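Putative LacI-family transcriptional regulator (Bacteroides fragilis, PDB 3GBV) probably regulates transcription as a LacI-family repressor or activator, its periplasmic-binding-protein-like domain probably sensing a small effector molecule. Local coordinates at residues A[25-28]-A[29-33]; A[231-235]-A[236-240]; A[284-288]-A[289-293]. All coordinates share one frame; numbering follows the deposited sequence.

Interaction 1: A[25-28]-A[29-33]; sequences TDVQ and KGIRE
I31 lies alongside V27 one turn further on, its CD1 4.4 Å from V27 CG1, so the two apolar side chains form a loose ridge along the buried side of the helix. I31 CG1 is 3.4 Å from V27 O, the same carbonyl oxygen that accepts the I31 amide at 3.0 Å. A second pair meets through aliphatic carbon. K29 CG rests 3.3 Å from T25 O, and the chain runs on extended (chi2 -166°, chi3 -173°), which carries CE to 4.2 Å from T25 CG2; only NZ is turned off by the bend at the last torsion. K29 NZ stays 5.8 Å from D26 OD1, too far for a salt bridge. V27 with I31 and T25 with K29 are i to i+4 pairs of an alpha helix, with successive backbone bonds from K29, G30, I31 and R32 to the carbonyls of T25 to Q28. Helix 23-37 is the crossover of the beta-alpha-beta unit that links the parallel strands 9-16 and 43-50. I31 packs on C13 and A45 of those strands and on I262 of helix 254-270, while V27 meets P254. T25 OG1 is hydrogen-bonded to the backbone N of G21.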
loop_
_atom_site.group_PDB
_atom_site.type_symbol
_atom_site.label_atom_id
_atom_site.label_comp_id
_atom_site.label_asym_id
_atom_site.label_seq_id
_atom_site.Cartn_x
_atom_site.Cartn_y
_atom_site.Cartn_z
ATOM N N THR A 25 -7.725 1.068 18.124
ATOM C CA THR A 25 -9.127 0.940 17.745
ATOM C C THR A 25 -9.281 0.094 16.466
ATOM O O THR A 25 -10.221 -0.684 16.328
ATOM C CB THR A 25 -9.751 2.328 17.543
ATOM O OG1 THR A 25 -9.729 3.031 18.792
ATOM C CG2 THR A 25 -11.184 2.213 17.064
ATOM N N ASP A 26 -8.341 0.236 15.539
ATOM C CA ASP A 26 -8.395 -0.524 14.300
ATOM C C ASP A 26 -8.057 -2.004 14.519
ATOM O O ASP A 26 -8.694 -2.888 13.940
ATOM C CB ASP A 26 -7.461 0.093 13.268
ATOM C CG ASP A 26 -8.018 1.377 12.684
ATOM O OD1 ASP A 26 -9.200 1.371 12.279
ATOM O OD2 ASP A 26 -7.276 2.387 12.622
ATOM N N VAL A 27 -7.056 -2.267 15.354
ATOM C CA VAL A 27 -6.674 -3.643 15.655
ATOM C C VAL A 27 -7.877 -4.333 16.297
ATOM O O VAL A 27 -8.149 -5.508 16.033
ATOM C CB VAL A 27 -5.492 -3.696 16.643
ATOM C CG1 VAL A 27 -5.181 -5.148 17.014
ATOM C CG2 VAL A 27 -4.274 -3.018 16.024
ATOM N N GLN A 28 -8.602 -3.594 17.132
ATOM C CA GLN A 28 -9.768 -4.153 17.799
ATOM C C GLN A 28 -10.894 -4.454 16.814
ATOM O O GLN A 28 -11.581 -5.470 16.951
ATOM C CB GLN A 28 -10.241 -3.224 18.918
ATOM C CG GLN A 28 -9.434 -3.392 20.199
ATOM C CD GLN A 28 -9.845 -2.424 21.298
ATOM O OE1 GLN A 28 -10.963 -1.907 21.303
ATOM N NE2 GLN A 28 -8.945 -2.190 22.244
ATOM N N LYS A 29 -11.083 -3.581 15.825
ATOM C CA LYS A 29 -12.104 -3.825 14.814
ATOM C C LYS A 29 -11.715 -5.135 14.141
ATOM O O LYS A 29 -12.557 -6.005 13.921
ATOM C CB LYS A 29 -12.146 -2.704 13.763
ATOM C CG LYS A 29 -12.672 -1.363 14.271
ATOM C CD LYS A 29 -13.001 -0.413 13.120
ATOM C CE LYS A 29 -13.363 0.983 13.629
ATOM N NZ LYS A 29 -14.470 0.953 14.640
ATOM N N GLY A 30 -10.425 -5.272 13.837
ATOM C CA GLY A 30 -9.941 -6.483 13.201
ATOM C C GLY A 30 -10.353 -7.713 13.986
ATOM O O GLY A 30 -10.900 -8.659 13.425
ATOM N N ILE A 31 -10.086 -7.692 15.288
ATOM C CA ILE A 31 -10.428 -8.798 16.167
ATOM C C ILE A 31 -11.929 -9.088 16.098
ATOM O O ILE A 31 -12.347 -10.245 15.993
ATOM C CB ILE A 31 -10.033 -8.474 17.630
ATOM C CG1 ILE A 31 -8.501 -8.451 17.770
ATOM C CG2 ILE A 31 -10.636 -9.496 18.574
ATOM C CD1 ILE A 31 -8.015 -7.827 19.073
ATOM N N ARG A 32 -12.738 -8.036 16.151
ATOM C CA ARG A 32 -14.184 -8.207 16.096
ATOM C C ARG A 32 -14.621 -8.863 14.793
ATOM O O ARG A 32 -15.412 -9.807 14.801
ATOM C CB ARG A 32 -14.895 -6.859 16.263
ATOM C CG ARG A 32 -14.787 -6.284 17.659
ATOM C CD ARG A 32 -15.305 -7.284 18.660
ATOM N NE ARG A 32 -15.005 -6.916 20.040
ATOM C CZ ARG A 32 -15.261 -7.700 21.084
ATOM N NH1 ARG A 32 -15.820 -8.891 20.894
ATOM N NH2 ARG A 32 -14.955 -7.302 22.315
ATOM N N GLU A 33 -14.105 -8.362 13.675
ATOM C CA GLU A 33 -14.445 -8.920 12.379
ATOM C C GLU A 33 -14.095 -10.405 12.362
ATOM O O GLU A 33 -14.821 -11.210 11.776
ATOM C CB GLU A 33 -13.691 -8.184 11.271
ATOM C CG GLU A 33 -13.979 -8.682 9.854
ATOM C CD GLU A 33 -15.446 -8.546 9.461
ATOM O OE1 GLU A 33 -16.015 -7.441 9.646
ATOM O OE2 GLU A 33 -16.024 -9.538 8.962
#

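Interaction 2: A[231-235]-A[236-240]; sequences YDLLE and RNVTC. With EDO (1,2-ethanediol), chain D.
The backbone makes the strand-to-helix connection of a beta-alpha unit: it leaves parallel strand 227-231 of the mixed sheet, turns through D232 and L233 and enters helix 235-243 with L234 at the N-cap position, where L234 O takes the V238 amide at 3.0 Å, and the N237 amide more weakly. N237 is the side chain that reaches back across this turn. With CG anti to its own carbonyl carbon (chi1 -80°), the amide is directed at the preceding loop, and ND2 gives D232 O a nearly straight hydrogen bond of 2.9 Å (171° at the hydrogen). The acceptor lies in the plane of the N237 amide, yet the donor approaches from above the D232 carbonyl plane. A second hydrogen bond from ND2 goes to S209 O, so one buried amide nitrogen ties two loops together. L234 runs beside N237 and points the same way, its CB 3.9 Å from ND2. V238 faces the loop: CG2 lies 3.4 Å from L234 O and 4.2 Å from L233 CB, so a single methyl lies against the end of the loop. On the strand side, D232 OD2 accepts a 2.8 Å hydrogen bond from O1 of an ethanediol that probably came from the crystallisation liquor. R236 turns outward to a salt bridge with E216 of helix 212-220, and L234 packs on Y212 of the same helix. Strand 246-251 borders the loop and the helix, with L233 on A251, N237 on L249 and C240 on V246, so the turn packs on both that strand and helix 212-220.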
loop_
_atom_site.group_PDB
_atom_site.type_symbol
_atom_site.label_atom_id
_atom_site.label_comp_id
_atom_site.label_asym_id
_atom_site.label_seq_id
_atom_site.Cartn_x
_atom_site.Cartn_y
_atom_site.Cartn_z
ATOM N N TYR A 231 3.599 7.788 11.263
ATOM C CA TYR A 231 3.095 6.434 11.150
ATOM C C TYR A 231 1.607 6.301 11.458
ATOM O O TYR A 231 1.052 7.032 12.285
ATOM C CB TYR A 231 3.876 5.514 12.091
ATOM C CG TYR A 231 5.184 5.005 11.529
ATOM C CD1 TYR A 231 5.306 3.692 11.068
ATOM C CD2 TYR A 231 6.305 5.820 11.485
ATOM C CE1 TYR A 231 6.527 3.212 10.585
ATOM C CE2 TYR A 231 7.517 5.353 11.010
ATOM C CZ TYR A 231 7.630 4.050 10.565
ATOM O OH TYR A 231 8.869 3.600 10.131
ATOM N N ASP A 232 0.973 5.367 10.756
ATOM C CA ASP A 232 -0.420 5.028 10.959
ATOM C C ASP A 232 -1.491 6.017 10.553
ATOM O O ASP A 232 -1.318 7.241 10.612
ATOM C CB ASP A 232 -0.593 4.589 12.409
ATOM C CG ASP A 232 0.408 3.510 12.793
ATOM O OD1 ASP A 232 0.474 2.471 12.097
ATOM O OD2 ASP A 232 1.137 3.703 13.777
ATOM N N LEU A 233 -2.611 5.446 10.132
ATOM C CA LEU A 233 -3.742 6.199 9.643
ATOM C C LEU A 233 -4.774 6.657 10.659
ATOM O O LEU A 233 -5.966 6.511 10.430
ATOM C CB LEU A 233 -4.415 5.390 8.532
ATOM C CG LEU A 233 -3.817 5.495 7.116
ATOM C CD1 LEU A 233 -2.356 5.860 7.166
ATOM C CD2 LEU A 233 -4.008 4.194 6.382
ATOM N N LEU A 234 -4.331 7.200 11.790
ATOM C CA LEU A 234 -5.283 7.728 12.763
ATOM C C LEU A 234 -5.963 8.880 12.028
ATOM O O LEU A 234 -5.359 9.502 11.150
ATOM C CB LEU A 234 -4.570 8.284 13.991
ATOM C CG LEU A 234 -4.224 7.335 15.134
ATOM C CD1 LEU A 234 -3.236 6.290 14.644
ATOM C CD2 LEU A 234 -3.642 8.141 16.296
ATOM N N GLU A 235 -7.203 9.180 12.387
ATOM C CA GLU A 235 -7.928 10.248 11.716
ATOM C C GLU A 235 -7.214 11.596 11.821
ATOM O O GLU A 235 -7.186 12.363 10.866
ATOM C CB GLU A 235 -9.345 10.362 12.277
ATOM C CG GLU A 235 -10.320 10.922 11.263
ATOM C CD GLU A 235 -11.692 11.201 11.840
ATOM O OE1 GLU A 235 -12.258 10.306 12.510
ATOM O OE2 GLU A 235 -12.207 12.319 11.608
ATOM N N ARG A 236 -6.629 11.889 12.974
ATOM C CA ARG A 236 -5.939 13.154 13.125
ATOM C C ARG A 236 -4.663 13.175 12.301
ATOM O O ARG A 236 -4.218 14.232 11.848
ATOM C CB ARG A 236 -5.659 13.435 14.601
ATOM C CG ARG A 236 -6.947 13.571 15.419
ATOM C CD ARG A 236 -6.793 14.619 16.503
ATOM N NE ARG A 236 -6.621 14.032 17.819
ATOM C CZ ARG A 236 -6.181 14.700 18.878
ATOM N NH1 ARG A 236 -5.860 15.986 18.780
ATOM N NH2 ARG A 236 -6.057 14.071 20.036
ATOM N N ASN A 237 -4.082 12.000 12.083
ATOM C CA ASN A 237 -2.872 11.911 11.274
ATOM C C ASN A 237 -3.216 12.203 9.824
ATOM O O ASN A 237 -2.518 12.956 9.140
ATOM C CB ASN A 237 -2.256 10.516 11.372
ATOM C CG ASN A 237 -1.455 10.323 12.635
ATOM O OD1 ASN A 237 -1.322 11.244 13.441
ATOM N ND2 ASN A 237 -0.907 9.117 12.815
ATOM N N VAL A 238 -4.303 11.598 9.358
ATOM C CA VAL A 238 -4.737 11.785 7.981
ATOM C C VAL A 238 -5.106 13.240 7.697
ATOM O O VAL A 238 -4.799 13.758 6.627
ATOM C CB VAL A 238 -5.930 10.872 7.652
ATOM C CG1 VAL A 238 -6.462 11.203 6.265
ATOM C CG2 VAL A 238 -5.495 9.405 7.729
ATOM N N THR A 239 -5.763 13.893 8.653
ATOM C CA THR A 239 -6.145 15.296 8.494
ATOM C C THR A 239 -4.883 16.131 8.287
ATOM O O THR A 239 -4.840 16.992 7.402
ATOM C CB THR A 239 -6.906 15.818 9.746
ATOM O OG1 THR A 239 -8.151 15.119 9.868
ATOM C CG2 THR A 239 -7.197 17.318 9.631
ATOM N N CYS A 240 -3.856 15.862 9.092
ATOM C CA CYS A 240 -2.596 16.590 8.979
ATOM C C CYS A 240 -1.956 16.267 7.650
ATOM O O CYS A 240 -1.238 17.092 7.089
ATOM C CB CYS A 240 -1.625 16.207 10.099
ATOM S SG CYS A 240 -2.132 16.715 11.749
HETATM C C1 EDO D . 3.302 1.646 14.926
HETATM O O1 EDO D . 3.435 3.043 15.191
HETATM C C2 EDO D . 3.024 0.877 16.217
HETATM O O2 EDO D . 1.696 1.139 16.662
#

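Interaction 3: A[284-288]-A[289-293]; sequences DLLTK and ENIDY. With EDO (1,2-ethanediol), chain F.
The turn that follows strand 284-286, the outermost strand of this chain's mixed sheet, lies at the dimer interface, where T287 and E289 meet with their side chains crossing at about a right angle. T287 OG1 sits between its backbone N and carbonyl carbon (chi1 72°), a position from which it accepts a weak hydrogen bond from E289 N at 3.2 Å. The E289 carboxylate bends back over the turn, and its OE1 forms a salt bridge with R126 of the second subunit. T287 O is gripped by two amides: I291 N comes nearly end-on to the carbonyl at 3.0 Å, whereas N290 N stands well above the carbonyl plane at 3.2 Å. A water bridges the next step, donating to K288 O at 2.8 Å and accepting from D292 N. Beneath the turn, I291 CD1 lies 4.0 Å from L286 CD2, and I291 also packs on L241 of helix 235-243. Where the strand begins, an ethanediol, probably from the crystallisation liquor, engages the L285 backbone, taking the amide at O2 (2.8 Å) and giving O1 to L285 O; it is also hydrogen-bonded to L285 O of the second subunit, whose L285 packs on this one. These bonds are typical of a type I turn over T287 to N290, with a weak ST-type bond to the threonine hydroxyl from the amide two residues on, here following an antiparallel strand.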
loop_
_atom_site.group_PDB
_atom_site.type_symbol
_atom_site.label_atom_id
_atom_site.label_comp_id
_atom_site.label_asym_id
_atom_site.label_seq_id
_atom_site.Cartn_x
_atom_site.Cartn_y
_atom_site.Cartn_z
ATOM N N ASP A 284 3.463 0.273 3.978
ATOM C CA ASP A 284 2.736 1.093 3.014
ATOM C C ASP A 284 2.980 2.594 3.117
ATOM O O ASP A 284 2.909 3.181 4.201
ATOM C CB ASP A 284 1.226 0.833 3.117
ATOM C CG ASP A 284 0.852 -0.609 2.795
ATOM O OD1 ASP A 284 1.507 -1.210 1.918
ATOM O OD2 ASP A 284 -0.108 -1.133 3.413
ATOM N N LEU A 285 3.263 3.212 1.975
ATOM C CA LEU A 285 3.484 4.647 1.933
ATOM C C LEU A 285 2.241 5.382 1.438
ATOM O O LEU A 285 1.708 5.092 0.361
ATOM C CB LEU A 285 4.652 4.993 1.023
ATOM C CG LEU A 285 4.885 6.493 1.095
ATOM C CD1 LEU A 285 5.827 6.797 2.261
ATOM C CD2 LEU A 285 5.431 6.980 -0.222
ATOM N N LEU A 286 1.773 6.334 2.229
ATOM C CA LEU A 286 0.602 7.092 1.838
ATOM C C LEU A 286 0.884 8.579 1.745
ATOM O O LEU A 286 1.683 9.134 2.509
ATOM C CB LEU A 286 -0.546 6.798 2.804
ATOM C CG LEU A 286 -0.947 5.333 2.583
ATOM C CD1 LEU A 286 -1.331 4.673 3.880
ATOM C CD2 LEU A 286 -2.063 5.264 1.562
ATOM N N THR A 287 0.256 9.211 0.762
ATOM C CA THR A 287 0.404 10.647 0.557
ATOM C C THR A 287 -0.999 11.210 0.404
ATOM O O THR A 287 -1.973 10.465 0.335
ATOM C CB THR A 287 1.201 10.975 -0.726
ATOM O OG1 THR A 287 0.401 10.690 -1.879
ATOM C CG2 THR A 287 2.459 10.153 -0.793
ATOM N N LYS A 288 -1.095 12.527 0.348
ATOM C CA LYS A 288 -2.378 13.187 0.194
ATOM C C LYS A 288 -3.057 12.701 -1.086
ATOM O O LYS A 288 -4.271 12.534 -1.125
ATOM C CB LYS A 288 -2.158 14.701 0.127
ATOM C CG LYS A 288 -3.406 15.554 0.000
ATOM C CD LYS A 288 -3.018 17.037 -0.101
ATOM C CE LYS A 288 -4.189 17.928 -0.533
ATOM N NZ LYS A 288 -5.326 17.873 0.432
ATOM N N GLU A 289 -2.257 12.452 -2.121
ATOM C CA GLU A 289 -2.780 12.032 -3.410
ATOM C C GLU A 289 -3.244 10.583 -3.570
ATOM O O GLU A 289 -3.841 10.250 -4.592
ATOM C CB GLU A 289 -1.770 12.337 -4.516
ATOM C CG GLU A 289 -1.486 13.811 -4.767
ATOM C CD GLU A 289 -0.606 14.422 -3.704
ATOM O OE1 GLU A 289 0.289 13.707 -3.202
ATOM O OE2 GLU A 289 -0.802 15.615 -3.380
ATOM N N ASN A 290 -2.965 9.712 -2.603
ATOM C CA ASN A 290 -3.422 8.331 -2.735
ATOM C C ASN A 290 -4.139 7.805 -1.494
ATOM O O ASN A 290 -4.687 6.698 -1.504
ATOM C CB ASN A 290 -2.256 7.396 -3.107
ATOM C CG ASN A 290 -1.323 7.091 -1.933
ATOM O OD1 ASN A 290 -0.544 6.129 -1.990
ATOM N ND2 ASN A 290 -1.386 7.904 -0.878
ATOM N N ILE A 291 -4.163 8.616 -0.437
ATOM C CA ILE A 291 -4.796 8.206 0.803
ATOM C C ILE A 291 -6.257 7.795 0.654
ATOM O O ILE A 291 -6.688 6.851 1.308
ATOM C CB ILE A 291 -4.694 9.305 1.907
ATOM C CG1 ILE A 291 -5.232 8.767 3.232
ATOM C CG2 ILE A 291 -5.523 10.516 1.540
ATOM C CD1 ILE A 291 -4.475 7.577 3.774
ATOM N N ASP A 292 -7.017 8.477 -0.202
ATOM C CA ASP A 292 -8.436 8.135 -0.351
ATOM C C ASP A 292 -8.719 6.828 -1.099
ATOM O O ASP A 292 -9.841 6.319 -1.073
ATOM C CB ASP A 292 -9.204 9.290 -1.013
ATOM C CG ASP A 292 -9.110 10.596 -0.216
ATOM O OD1 ASP A 292 -9.015 10.548 1.035
ATOM O OD2 ASP A 292 -9.142 11.677 -0.842
ATOM N N TYR A 293 -7.704 6.266 -1.740
ATOM C CA TYR A 293 -7.885 5.033 -2.486
ATOM C C TYR A 293 -7.251 3.814 -1.820
ATOM O O TYR A 293 -7.257 2.715 -2.373
ATOM C CB TYR A 293 -7.340 5.237 -3.892
ATOM C CG TYR A 293 -8.109 6.304 -4.616
ATOM C CD1 TYR A 293 -9.340 6.012 -5.209
ATOM C CD2 TYR A 293 -7.653 7.629 -4.644
ATOM C CE1 TYR A 293 -10.098 7.000 -5.805
ATOM C CE2 TYR A 293 -8.414 8.636 -5.241
ATOM C CZ TYR A 293 -9.632 8.312 -5.820
ATOM O OH TYR A 293 -10.389 9.282 -6.433
HETATM C C1 EDO F . 0.988 1.712 -0.554
HETATM O O1 EDO F . 1.014 2.928 -1.347
HETATM C C2 EDO F . 2.250 0.848 -0.794
HETATM O O2 EDO F . 3.390 1.427 -0.161
HETATM O O HOH W 1 -6.094 10.593 -2.061
#

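How the interactions relate
Interactions 2 and 3 form one continuous apolar patch, with centres about 11 Å apart: L233 CD1 meets L286 CD1 at 3.6 Å and V238 CG1 meets I291 CG1 at 4.1 Å, so the loop entering helix 235-243 is packed against the turn after strand 284-286. Both belong to the lobe built on the mixed sheet. Interaction 1 lies in the lobe of the parallel sheet; its centre is about 17 Å from interaction 2, their nearest atoms staying about 5 Å apart, and about 22 Å from interaction 3. Of the three, interaction 3 alone reaches the second subunit. In this family the effector usually binds between the lobes.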